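Local coordinates for periplasmic binding protein (Roseiflexus sp. RS-1, PDB 5GJ3), which binds heme in the periplasm, here two molecules at once, and probably delivers it to an ABC-type importer for heme uptake, at residues P142-D154 and P199-V212. Sequence-based numbering, arbitrary orientation.
Sequences PPHVLFLYLRGTD and PDVLLVLDKGLESV. With ZN (zinc ion), chain E; HEM (protoporphyrin IX containing Fe), chain C.
The F147 ring meets L203 and L205 at its edge, in plane: CD1 lies 3.8 Å from L203 CG, and CE1 stands 3.8 Å from L205 CD2. With F147 CG anti to the backbone N (chi1 178°), the ring reaches along the sheet to both leucines. L205 in turn offers CD1 to the heme methyl CMB, thus joining F147 to the pocket wall. Y149 ligates the heme iron through OH at 2.1 Å. R151 lays one face of its guanidinium over pyrrole atom C2D, while its edge faces Y149, where NH2 gives OH a weak hydrogen bond of 3.3 Å. An alanine in place of R151 would probably uncover this part of the porphyrin and leave the ligating oxygen of Y149 without that donor. At the far end, the H144 ring has water 1 in plane at its edge, bound to ND1, while NE2 coordinates zinc together with D180. The backbone N of H144 donates to the anti lone pair of D200 OD2 (2.9 Å), and H144 O accepts from both D200 N and V201 N. R269 and S268 hold the other carboxylate oxygen of D200.

Between these ends, a parallel ladder runs from L146 N to V201 O, L203 N to L146 O and L148 N to L203 O. Beyond it, water 2 bridges L148 O and L205 N as the backbone after strand 201-205 turns into helix 206-211. There S211 OG accepts from G152 N (2.9 Å) and donates to G208 O, tying the loop to the helix. The two strands are thus parallel neighbours in a mixed sheet, their C-terminal ends bearing heme-pocket residues Y149, R151 and L205. Strand 144-151 lies between 201-205 and 155-159, and strand 235-238 flanks 201-205 on its other side. V145, F147, V201 and L203 share the face packed by helices 164-171 and 250-267.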
loop_
_atom_site.group_PDB
_atom_site.type_symbol
_atom_site.label_atom_id
_atom_site.label_comp_id
_atom_site.label_asym_id
_atom_site.label_seq_id
_atom_site.Cartn_x
_atom_site.Cartn_y
_atom_site.Cartn_z
ATOM N N PRO A 142 -15.864 -15.110 -10.266
ATOM C CA PRO A 142 -14.726 -14.516 -9.560
ATOM C C PRO A 142 -14.016 -15.454 -8.564
ATOM O O PRO A 142 -14.667 -16.160 -7.779
ATOM C CB PRO A 142 -15.330 -13.326 -8.841
ATOM C CG PRO A 142 -16.793 -13.586 -8.753
ATOM C CD PRO A 142 -17.150 -14.459 -9.935
ATOM N N PRO A 143 -12.694 -15.424 -8.566
ATOM C CA PRO A 143 -11.962 -16.284 -7.648
ATOM C C PRO A 143 -12.008 -15.812 -6.195
ATOM O O PRO A 143 -12.053 -14.583 -5.913
ATOM C CB PRO A 143 -10.542 -16.203 -8.189
ATOM C CG PRO A 143 -10.441 -14.761 -8.681
ATOM C CD PRO A 143 -11.772 -14.587 -9.384
ATOM N N HIS A 144 -12.001 -16.775 -5.267
ATOM C CA HIS A 144 -11.813 -16.476 -3.833
ATOM C C HIS A 144 -10.329 -16.174 -3.500
ATOM O O HIS A 144 -9.422 -16.971 -3.809
ATOM C CB HIS A 144 -12.362 -17.610 -2.944
ATOM C CG HIS A 144 -13.823 -17.453 -2.635
ATOM N ND1 HIS A 144 -14.785 -17.458 -3.618
ATOM C CD2 HIS A 144 -14.474 -17.204 -1.473
ATOM C CE1 HIS A 144 -15.975 -17.244 -3.084
ATOM N NE2 HIS A 144 -15.814 -17.094 -1.781
ATOM N N VAL A 145 -10.088 -15.005 -2.896
ATOM C CA VAL A 145 -8.694 -14.540 -2.737
ATOM C C VAL A 145 -8.413 -14.360 -1.220
ATOM O O VAL A 145 -9.213 -13.739 -0.527
ATOM C CB VAL A 145 -8.461 -13.198 -3.490
ATOM C CG1 VAL A 145 -7.028 -12.734 -3.328
ATOM C CG2 VAL A 145 -8.763 -13.350 -4.996
ATOM N N LEU A 146 -7.314 -14.910 -0.709
ATOM C CA LEU A 146 -6.982 -14.663 0.702
ATOM C C LEU A 146 -5.658 -13.882 0.801
ATOM O O LEU A 146 -4.626 -14.328 0.286
ATOM C CB LEU A 146 -6.866 -15.992 1.447
ATOM C CG LEU A 146 -6.747 -15.917 2.952
ATOM C CD1 LEU A 146 -8.044 -15.396 3.615
ATOM C CD2 LEU A 146 -6.348 -17.321 3.471
ATOM N N PHE A 147 -5.694 -12.715 1.432
ATOM C CA PHE A 147 -4.463 -11.986 1.702
ATOM C C PHE A 147 -3.865 -12.382 3.065
ATOM O O PHE A 147 -4.571 -12.315 4.093
ATOM C CB PHE A 147 -4.711 -10.468 1.707
ATOM C CG PHE A 147 -3.473 -9.672 2.034
ATOM C CD1 PHE A 147 -2.552 -9.392 1.050
ATOM C CD2 PHE A 147 -3.205 -9.262 3.350
ATOM C CE1 PHE A 147 -1.381 -8.690 1.359
ATOM C CE2 PHE A 147 -2.053 -8.562 3.669
ATOM C CZ PHE A 147 -1.148 -8.261 2.662
ATOM N N LEU A 148 -2.590 -12.765 3.083
ATOM C CA LEU A 148 -1.913 -13.158 4.333
ATOM C C LEU A 148 -0.812 -12.157 4.588
ATOM O O LEU A 148 0.026 -11.880 3.708
ATOM C CB LEU A 148 -1.242 -14.539 4.241
ATOM C CG LEU A 148 -2.240 -15.681 3.966
ATOM C CD1 LEU A 148 -1.549 -17.004 3.741
ATOM C CD2 LEU A 148 -3.233 -15.796 5.118
ATOM N N TYR A 149 -0.875 -11.563 5.750
ATOM C CA TYR A 149 0.228 -10.810 6.278
ATOM C C TYR A 149 1.121 -11.821 7.050
ATOM O O TYR A 149 0.636 -12.511 7.947
ATOM C CB TYR A 149 -0.315 -9.731 7.201
ATOM C CG TYR A 149 0.801 -9.004 7.910
ATOM C CD1 TYR A 149 1.510 -7.979 7.266
ATOM C CD2 TYR A 149 1.190 -9.370 9.232
ATOM C CE1 TYR A 149 2.574 -7.310 7.910
ATOM C CE2 TYR A 149 2.254 -8.716 9.880
ATOM C CZ TYR A 149 2.934 -7.668 9.233
ATOM O OH TYR A 149 3.986 -6.985 9.862
ATOM N N LEU A 150 2.401 -11.906 6.690
ATOM C CA LEU A 150 3.326 -12.904 7.234
ATOM C C LEU A 150 4.592 -12.250 7.766
ATOM O O LEU A 150 5.125 -11.323 7.171
ATOM C CB LEU A 150 3.774 -13.894 6.144
ATOM C CG LEU A 150 2.662 -14.605 5.355
ATOM C CD1 LEU A 150 3.276 -15.294 4.133
ATOM C CD2 LEU A 150 1.944 -15.593 6.264
ATOM N N ARG A 151 5.079 -12.746 8.885
ATOM C CA ARG A 151 6.322 -12.233 9.423
ATOM C C ARG A 151 6.985 -13.408 10.096
ATOM O O ARG A 151 6.834 -13.595 11.293
ATOM C CB ARG A 151 6.088 -11.074 10.389
ATOM C CG ARG A 151 7.306 -10.154 10.443
ATOM C CD ARG A 151 7.002 -8.838 11.149
ATOM N NE ARG A 151 6.879 -9.010 12.583
ATOM C CZ ARG A 151 5.747 -8.914 13.276
ATOM N NH1 ARG A 151 5.774 -9.092 14.597
ATOM N NH2 ARG A 151 4.590 -8.625 12.675
ATOM N N GLY A 152 7.641 -14.224 9.259
ATOM C CA GLY A 152 8.103 -15.550 9.630
ATOM C C GLY A 152 6.942 -16.450 10.003
ATOM O O GLY A 152 5.775 -16.052 10.002
ATOM N N THR A 153 7.273 -17.677 10.360
ATOM C CA THR A 153 6.268 -18.664 10.774
ATOM C C THR A 153 5.557 -18.295 12.092
ATOM O O THR A 153 4.486 -18.806 12.387
ATOM C CB THR A 153 6.863 -20.092 10.711
ATOM O OG1 THR A 153 6.725 -20.555 9.357
ATOM C CG2 THR A 153 6.170 -21.055 11.652
ATOM N N ASP A 154 6.103 -17.345 12.836
ATOM C CA ASP A 154 5.438 -16.881 14.037
ATOM C C ASP A 154 4.160 -16.053 13.827
ATOM O O ASP A 154 3.232 -16.104 14.644
ATOM C CB ASP A 154 6.442 -16.097 14.856
ATOM C CG ASP A 154 7.470 -17.007 15.508
ATOM O OD1 ASP A 154 7.061 -18.098 15.960
ATOM O OD2 ASP A 154 8.673 -16.652 15.559
ATOM N N PRO A 199 -9.038 -20.641 -0.353
ATOM C CA PRO A 199 -8.848 -19.735 -1.475
ATOM C C PRO A 199 -8.319 -20.378 -2.783
ATOM O O PRO A 199 -7.537 -21.354 -2.747
ATOM C CB PRO A 199 -7.786 -18.756 -0.944
ATOM C CG PRO A 199 -7.005 -19.615 0.038
ATOM C CD PRO A 199 -8.135 -20.335 0.757
ATOM N N ASP A 200 -8.704 -19.752 -3.897
ATOM C CA ASP A 200 -8.216 -20.015 -5.241
ATOM C C ASP A 200 -6.879 -19.315 -5.478
ATOM O O ASP A 200 -6.049 -19.783 -6.281
ATOM C CB ASP A 200 -9.234 -19.442 -6.269
ATOM C CG ASP A 200 -10.564 -20.189 -6.244
ATOM O OD1 ASP A 200 -10.504 -21.438 -6.449
ATOM O OD2 ASP A 200 -11.640 -19.558 -6.030
ATOM N N VAL A 201 -6.706 -18.172 -4.814
ATOM C CA VAL A 201 -5.474 -17.346 -4.896
ATOM C C VAL A 201 -4.991 -17.002 -3.492
ATOM O O VAL A 201 -5.765 -16.579 -2.666
ATOM C CB VAL A 201 -5.735 -16.030 -5.711
ATOM C CG1 VAL A 201 -4.441 -15.164 -5.836
ATOM C CG2 VAL A 201 -6.315 -16.390 -7.093
ATOM N N LEU A 202 -3.701 -17.188 -3.232
ATOM C CA LEU A 202 -3.069 -16.627 -2.047
ATOM C C LEU A 202 -2.315 -15.329 -2.407
ATOM O O LEU A 202 -1.397 -15.323 -3.245
ATOM C CB LEU A 202 -2.109 -17.651 -1.419
ATOM C CG LEU A 202 -2.873 -18.825 -0.778
ATOM C CD1 LEU A 202 -1.960 -20.015 -0.604
ATOM C CD2 LEU A 202 -3.473 -18.422 0.566
ATOM N N LEU A 203 -2.728 -14.238 -1.789
ATOM C CA LEU A 203 -2.082 -12.945 -2.028
ATOM C C LEU A 203 -1.205 -12.590 -0.816
ATOM O O LEU A 203 -1.677 -12.551 0.307
ATOM C CB LEU A 203 -3.148 -11.867 -2.303
ATOM C CG LEU A 203 -2.719 -10.424 -2.610
ATOM C CD1 LEU A 203 -1.875 -10.345 -3.859
ATOM C CD2 LEU A 203 -3.922 -9.495 -2.747
ATOM N N VAL A 204 0.087 -12.381 -1.055
ATOM C CA VAL A 204 1.042 -12.091 0.022
ATOM C C VAL A 204 1.982 -10.909 -0.328
ATOM O O VAL A 204 2.043 -10.462 -1.472
ATOM C CB VAL A 204 1.947 -13.311 0.290
ATOM C CG1 VAL A 204 1.082 -14.495 0.762
ATOM C CG2 VAL A 204 2.782 -13.656 -0.956
ATOM N N LEU A 205 2.727 -10.443 0.650
ATOM C CA LEU A 205 3.785 -9.444 0.350
ATOM C C LEU A 205 5.120 -10.133 0.002
ATOM O O LEU A 205 5.412 -11.247 0.522
ATOM C CB LEU A 205 3.937 -8.499 1.508
ATOM C CG LEU A 205 2.619 -7.823 1.874
ATOM C CD1 LEU A 205 2.789 -6.967 3.115
ATOM C CD2 LEU A 205 2.009 -6.999 0.736
ATOM N N ASP A 206 5.881 -9.506 -0.920
ATOM C CA ASP A 206 7.264 -9.902 -1.255
ATOM C C ASP A 206 8.058 -10.304 -0.000
ATOM O O ASP A 206 8.562 -11.461 0.115
ATOM C CB ASP A 206 8.024 -8.748 -1.968
ATOM C CG ASP A 206 7.797 -8.705 -3.492
ATOM O OD1 ASP A 206 7.007 -9.530 -4.025
ATOM O OD2 ASP A 206 8.418 -7.823 -4.168
ATOM N N LYS A 207 8.169 -9.370 0.946
ATOM C CA LYS A 207 8.974 -9.627 2.171
ATOM C C LYS A 207 8.393 -10.752 3.000
ATOM O O LYS A 207 9.132 -11.590 3.531
ATOM C CB LYS A 207 9.120 -8.390 3.066
ATOM C CG LYS A 207 9.885 -7.236 2.438
ATOM C CD LYS A 207 10.957 -6.696 3.392
ATOM C CE LYS A 207 11.372 -5.264 3.069
ATOM N NZ LYS A 207 11.455 -4.997 1.602
ATOM N N GLY A 208 7.065 -10.764 3.125
ATOM C CA GLY A 208 6.366 -11.828 3.839
ATOM C C GLY A 208 6.672 -13.198 3.284
ATOM O O GLY A 208 6.979 -14.112 4.037
ATOM N N LEU A 209 6.542 -13.359 1.975
ATOM C CA LEU A 209 6.867 -14.615 1.334
ATOM C C LEU A 209 8.332 -15.019 1.555
ATOM O O LEU A 209 8.618 -16.186 1.829
ATOM C CB LEU A 209 6.536 -14.580 -0.162
ATOM C CG LEU A 209 6.792 -15.886 -0.922
ATOM C CD1 LEU A 209 5.876 -16.991 -0.367
ATOM C CD2 LEU A 209 6.654 -15.683 -2.433
ATOM N N GLU A 210 9.258 -14.064 1.429
ATOM C CA GLU A 210 10.648 -14.347 1.779
ATOM C C GLU A 210 10.800 -14.788 3.259
ATOM O O GLU A 210 11.467 -15.783 3.538
ATOM C CB GLU A 210 11.567 -13.170 1.428
ATOM C CG GLU A 210 12.944 -13.654 0.993
ATOM C CD GLU A 210 14.036 -12.585 1.107
ATOM O OE1 GLU A 210 13.714 -11.369 1.180
ATOM O OE2 GLU A 210 15.228 -12.983 1.121
ATOM N N SER A 211 10.171 -14.072 4.192
ATOM C CA SER A 211 10.242 -14.430 5.612
ATOM C C SER A 211 9.726 -15.843 6.000
ATOM O O SER A 211 9.972 -16.274 7.111
ATOM C CB SER A 211 9.462 -13.437 6.438
ATOM O OG SER A 211 8.115 -13.823 6.395
ATOM N N VAL A 212 8.954 -16.530 5.141
ATOM C CA VAL A 212 8.549 -17.918 5.449
ATOM C C VAL A 212 9.311 -18.941 4.616
ATOM O O VAL A 212 8.954 -20.102 4.613
ATOM C CB VAL A 212 6.988 -18.159 5.329
ATOM C CG1 VAL A 212 6.231 -17.318 6.342
ATOM C CG2 VAL A 212 6.474 -17.925 3.907
HETATM ZN ZN ZN E . -17.042 -16.697 -0.100
HETATM C CHA HEM C . 7.585 -5.492 10.719
HETATM C CHB HEM C . 4.916 -4.306 6.827
HETATM C CHC HEM C . 0.809 -4.279 9.515
HETATM C CHD HEM C . 3.545 -5.212 13.434
HETATM C C1A HEM C . 7.184 -5.140 9.456
HETATM C C2A HEM C . 8.087 -4.884 8.390
HETATM C C3A HEM C . 7.330 -4.544 7.302
HETATM C C4A HEM C . 5.971 -4.587 7.698
HETATM C CMA HEM C . 7.830 -4.208 5.898
HETATM C CAA HEM C . 9.615 -4.959 8.460
HETATM C CBA HEM C . 10.195 -6.201 7.762
HETATM C CGA HEM C . 9.987 -7.492 8.526
HETATM O O1A HEM C . 9.138 -7.608 9.434
HETATM O O2A HEM C . 10.656 -8.504 8.245
HETATM C C1B HEM C . 3.568 -4.186 7.237
HETATM C C2B HEM C . 2.512 -3.831 6.338
HETATM C C3B HEM C . 1.361 -3.793 7.061
HETATM C C4B HEM C . 1.734 -4.162 8.467
HETATM C CMB HEM C . 2.676 -3.541 4.865
HETATM C CAB HEM C . -0.000 -3.482 6.597
HETATM C CBB HEM C . -0.711 -4.451 6.071
HETATM C C1C HEM C . 1.196 -4.499 10.848
HETATM C C2C HEM C . 0.351 -4.368 11.965
HETATM C C3C HEM C . 1.131 -4.646 13.101
HETATM C C4C HEM C . 2.451 -4.931 12.632
HETATM C CMC HEM C . -1.124 -4.026 11.875
HETATM C CAC HEM C . 0.766 -4.682 14.553
HETATM C CBC HEM C . -0.470 -4.808 15.019
HETATM C C1D HEM C . 4.857 -5.318 12.958
HETATM C C2D HEM C . 5.988 -5.574 13.891
HETATM C C3D HEM C . 7.120 -5.667 13.136
HETATM C C4D HEM C . 6.658 -5.463 11.753
HETATM C CMD HEM C . 5.851 -5.688 15.392
HETATM C CAD HEM C . 8.556 -5.910 13.591
HETATM C CBD HEM C . 9.384 -4.641 13.925
HETATM C CGD HEM C . 10.842 -5.009 14.193
HETATM O O1D HEM C . 11.770 -4.159 14.351
HETATM O O2D HEM C . 11.189 -6.210 14.275
HETATM N NA HEM C . 5.862 -4.967 9.026
HETATM N NB HEM C . 3.054 -4.433 8.444
HETATM N NC HEM C . 2.472 -4.842 11.269
HETATM N ND HEM C . 5.288 -5.360 11.684
HETATM FE FE HEM C . 4.214 -4.959 10.136
HETATM O O HOH W 1 -14.817 -18.220 -6.081
HETATM O O HOH W 2 2.846 -11.412 3.224
#